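Local atomic coordinates of ABC transporter, substrate binding protein (Mannopine) (Agrobacterium fabrum, PDB entry 5L9S), a protein that probably binds an opine such as mannopine in the periplasm and delivers it to an ABC transporter for import. Residues L106-T111 / A231-D236. Residues are numbered along the deposited sequence; the frame is centred on the assembly and turned at random.
Sequences LQSTST and AFLVGD
T109 and V234 face each other as a hydrogen-bonded pair of two antiparallel strands: T109 N reaches V234 O at 2.8 Å, and V234 N returns to T109 O at 2.9 Å. The two bonds differ in approach, because V234 N comes nearly along the C=O axis of T109 whereas T109 N stands 48° out of the V234 carbonyl plane. T111 and F232 repeat the reciprocal pairing, with F232 N lying in the carbonyl plane of T111.

L233 occupies the other face of the sheet, with S110. Its CB leads to CG, placed anti to the backbone N (chi1 -163°), and CG rests 3.5 Å from S108 CB. There the chain forks: CD1 runs to S110 OG at 3.3 Å, while CD2 stays beside S108 CB at 4.0 Å. The leucine end thus lies against two serines, and I302 also touches its side chain.

At G235 the strands draw close: it is the non-hydrogen-bonded partner of S108, their CA atoms 3.7 Å apart, and G235 CA meets Q107 O in a CH···O contact (3.2 Å). At this position G235 N hydrogen-bonds OE2 of E66. D236 N bonds to Q107 O at 3.1 Å, and L106 N to D236 O. The Q107 amide and D236 carboxylate lie side by side, their planes 49° apart, and D236 OD2 bonds to Y14 OH.

Water 1 donates to F232 O and is hydrogen-bonded to T111 OG1, which links side chain to backbone across the strands. Near the centre of the chain, segments 106-111 and 231-236 belong to long strands of the kind that join the two lobes of periplasmic binding proteins. The chemistry implies that six backbone hydrogen bonds tie the two strands, with leucine–serine packing added on one face.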
ATOM      1  N   LEU A 106      -8.832  -0.121  -3.047  1.00 40.50           N
ATOM      2  CA  LEU A 106      -8.908  -1.380  -3.760  1.00 39.36           C
ATOM      3  C   LEU A 106      -8.290  -2.427  -2.852  1.00 43.64           C
ATOM      4  O   LEU A 106      -8.977  -3.361  -2.433  1.00 45.63           O
ATOM      5  CB  LEU A 106      -8.164  -1.298  -5.094  1.00 38.73           C
ATOM      6  CG  LEU A 106      -8.243  -2.533  -5.942  1.00 43.52           C
ATOM      7  CD1 LEU A 106      -9.584  -2.639  -6.644  1.00 45.42           C
ATOM      8  CD2 LEU A 106      -7.137  -2.550  -6.947  1.00 45.91           C
ATOM      9  N   GLN A 107      -7.004  -2.261  -2.519  1.00 36.67           N
ATOM     10  CA  GLN A 107      -6.267  -3.206  -1.682  1.00 35.41           C
ATOM     11  C   GLN A 107      -5.073  -2.496  -1.060  1.00 44.08           C
ATOM     12  O   GLN A 107      -4.621  -1.491  -1.611  1.00 44.74           O
ATOM     13  CB  GLN A 107      -5.817  -4.439  -2.499  1.00 35.11           C
ATOM     14  CG  GLN A 107      -5.113  -4.130  -3.825  1.00 45.60           C
ATOM     15  CD  GLN A 107      -3.671  -3.685  -3.781  1.00 59.38           C
ATOM     16  OE1 GLN A 107      -3.145  -3.249  -4.808  1.00 52.75           O
ATOM     17  NE2 GLN A 107      -2.980  -3.766  -2.639  1.00 55.22           N
ATOM     18  N   SER A 108      -4.520  -3.045   0.036  1.00 41.33           N
ATOM     19  CA  SER A 108      -3.355  -2.446   0.694  1.00 39.92           C
ATOM     20  C   SER A 108      -2.220  -3.454   0.895  1.00 42.16           C
ATOM     21  O   SER A 108      -2.431  -4.659   1.003  1.00 42.14           O
ATOM     22  CB  SER A 108      -3.731  -1.751   2.002  1.00 43.80           C
ATOM     23  OG  SER A 108      -4.565  -0.623   1.828  1.00 53.25           O
ATOM     24  N   THR A 109      -1.017  -2.945   0.917  1.00 39.53           N
ATOM     25  CA  THR A 109       0.161  -3.754   1.027  1.00 40.66           C
ATOM     26  C   THR A 109       0.907  -3.296   2.266  1.00 44.26           C
ATOM     27  O   THR A 109       0.781  -2.141   2.682  1.00 45.16           O
ATOM     28  CB  THR A 109       0.888  -3.737  -0.343  1.00 58.99           C
ATOM     29  OG1 THR A 109       0.210  -4.691  -1.163  1.00 61.61           O
ATOM     30  CG2 THR A 109       2.326  -4.167  -0.267  1.00 64.53           C
ATOM     31  N   SER A 110       1.641  -4.213   2.882  1.00 38.54           N
ATOM     32  CA  SER A 110       2.388  -3.922   4.084  1.00 37.40           C
ATOM     33  C   SER A 110       3.885  -3.762   3.843  1.00 40.55           C
ATOM     34  O   SER A 110       4.464  -4.402   2.966  1.00 39.93           O
ATOM     35  CB  SER A 110       2.137  -4.996   5.139  1.00 38.45           C
ATOM     36  OG  SER A 110       0.793  -5.014   5.590  1.00 46.37           O
ATOM     37  N   THR A 111       4.490  -2.869   4.617  1.00 37.15           N
ATOM     38  CA  THR A 111       5.929  -2.627   4.690  1.00 37.58           C
ATOM     39  C   THR A 111       6.144  -2.834   6.180  1.00 40.70           C
ATOM     40  O   THR A 111       5.526  -2.161   6.996  1.00 40.47           O
ATOM     41  CB  THR A 111       6.355  -1.224   4.179  1.00 44.39           C
ATOM     42  OG1 THR A 111       5.849  -0.999   2.862  1.00 41.65           O
ATOM     43  CG2 THR A 111       7.857  -1.078   4.109  1.00 37.23           C
ATOM     44  N   ALA A 231       3.517  -2.020  11.465  1.00 37.76           N
ATOM     45  CA  ALA A 231       3.605  -2.251  10.017  1.00 36.16           C
ATOM     46  C   ALA A 231       2.892  -1.121   9.274  1.00 35.39           C
ATOM     47  O   ALA A 231       1.892  -0.606   9.751  1.00 33.09           O
ATOM     48  CB  ALA A 231       2.963  -3.585   9.659  1.00 36.97           C
ATOM     49  N   PHE A 232       3.424  -0.710   8.129  1.00 32.68           N
ATOM     50  CA  PHE A 232       2.824   0.353   7.337  1.00 32.59           C
ATOM     51  C   PHE A 232       1.908  -0.236   6.256  1.00 36.66           C
ATOM     52  O   PHE A 232       2.378  -0.930   5.347  1.00 35.57           O
ATOM     53  CB  PHE A 232       3.909   1.284   6.774  1.00 34.73           C
ATOM     54  CG  PHE A 232       4.823   1.845   7.844  1.00 37.43           C
ATOM     55  CD1 PHE A 232       4.468   2.987   8.566  1.00 40.51           C
ATOM     56  CD2 PHE A 232       6.044   1.237   8.130  1.00 40.12           C
ATOM     57  CE1 PHE A 232       5.297   3.484   9.579  1.00 42.09           C
ATOM     58  CE2 PHE A 232       6.879   1.748   9.137  1.00 43.07           C
ATOM     59  CZ  PHE A 232       6.494   2.857   9.861  1.00 41.20           C
ATOM     60  N   LEU A 233       0.592   0.007   6.388  1.00 35.28           N
ATOM     61  CA  LEU A 233      -0.419  -0.472   5.431  1.00 35.91           C
ATOM     62  C   LEU A 233      -0.773   0.611   4.457  1.00 41.01           C
ATOM     63  O   LEU A 233      -1.462   1.556   4.814  1.00 43.06           O
ATOM     64  CB  LEU A 233      -1.662  -1.004   6.144  1.00 35.96           C
ATOM     65  CG  LEU A 233      -2.589  -1.883   5.309  1.00 38.47           C
ATOM     66  CD1 LEU A 233      -1.970  -3.232   5.000  1.00 37.48           C
ATOM     67  CD2 LEU A 233      -3.913  -2.058   5.993  1.00 39.65           C
ATOM     68  N   VAL A 234      -0.227   0.516   3.245  1.00 39.14           N
ATOM     69  CA  VAL A 234      -0.387   1.511   2.181  1.00 40.18           C
ATOM     70  C   VAL A 234      -0.957   0.815   0.964  1.00 43.74           C
ATOM     71  O   VAL A 234      -0.428  -0.202   0.520  1.00 43.65           O
ATOM     72  CB  VAL A 234       0.971   2.229   1.849  1.00 45.34           C
ATOM     73  CG1 VAL A 234       0.783   3.349   0.826  1.00 46.36           C
ATOM     74  CG2 VAL A 234       1.635   2.788   3.106  1.00 45.48           C
ATOM     75  N   GLY A 235      -1.992   1.384   0.394  1.00 40.38           N
ATOM     76  CA  GLY A 235      -2.564   0.791  -0.803  1.00 40.59           C
ATOM     77  C   GLY A 235      -2.872   1.712  -1.961  1.00 44.74           C
ATOM     78  O   GLY A 235      -2.358   2.835  -2.062  1.00 45.59           O
ATOM     79  N   ASP A 236      -3.684   1.174  -2.874  1.00 39.75           N
ATOM     80  CA  ASP A 236      -4.139   1.804  -4.104  1.00 39.94           C
ATOM     81  C   ASP A 236      -5.581   2.199  -3.992  1.00 40.86           C
ATOM     82  O   ASP A 236      -6.373   1.488  -3.367  1.00 41.50           O
ATOM     83  CB  ASP A 236      -3.961   0.845  -5.310  1.00 41.48           C
ATOM     84  CG  ASP A 236      -2.528   0.619  -5.791  1.00 57.67           C
ATOM     85  OD1 ASP A 236      -1.581   1.119  -5.129  1.00 57.31           O
ATOM     86  OD2 ASP A 236      -2.353  -0.056  -6.829  1.00 67.56           O
TER
HETATM   87  O   HOH W   1       3.376  -0.147   2.776  1.00 50.98           O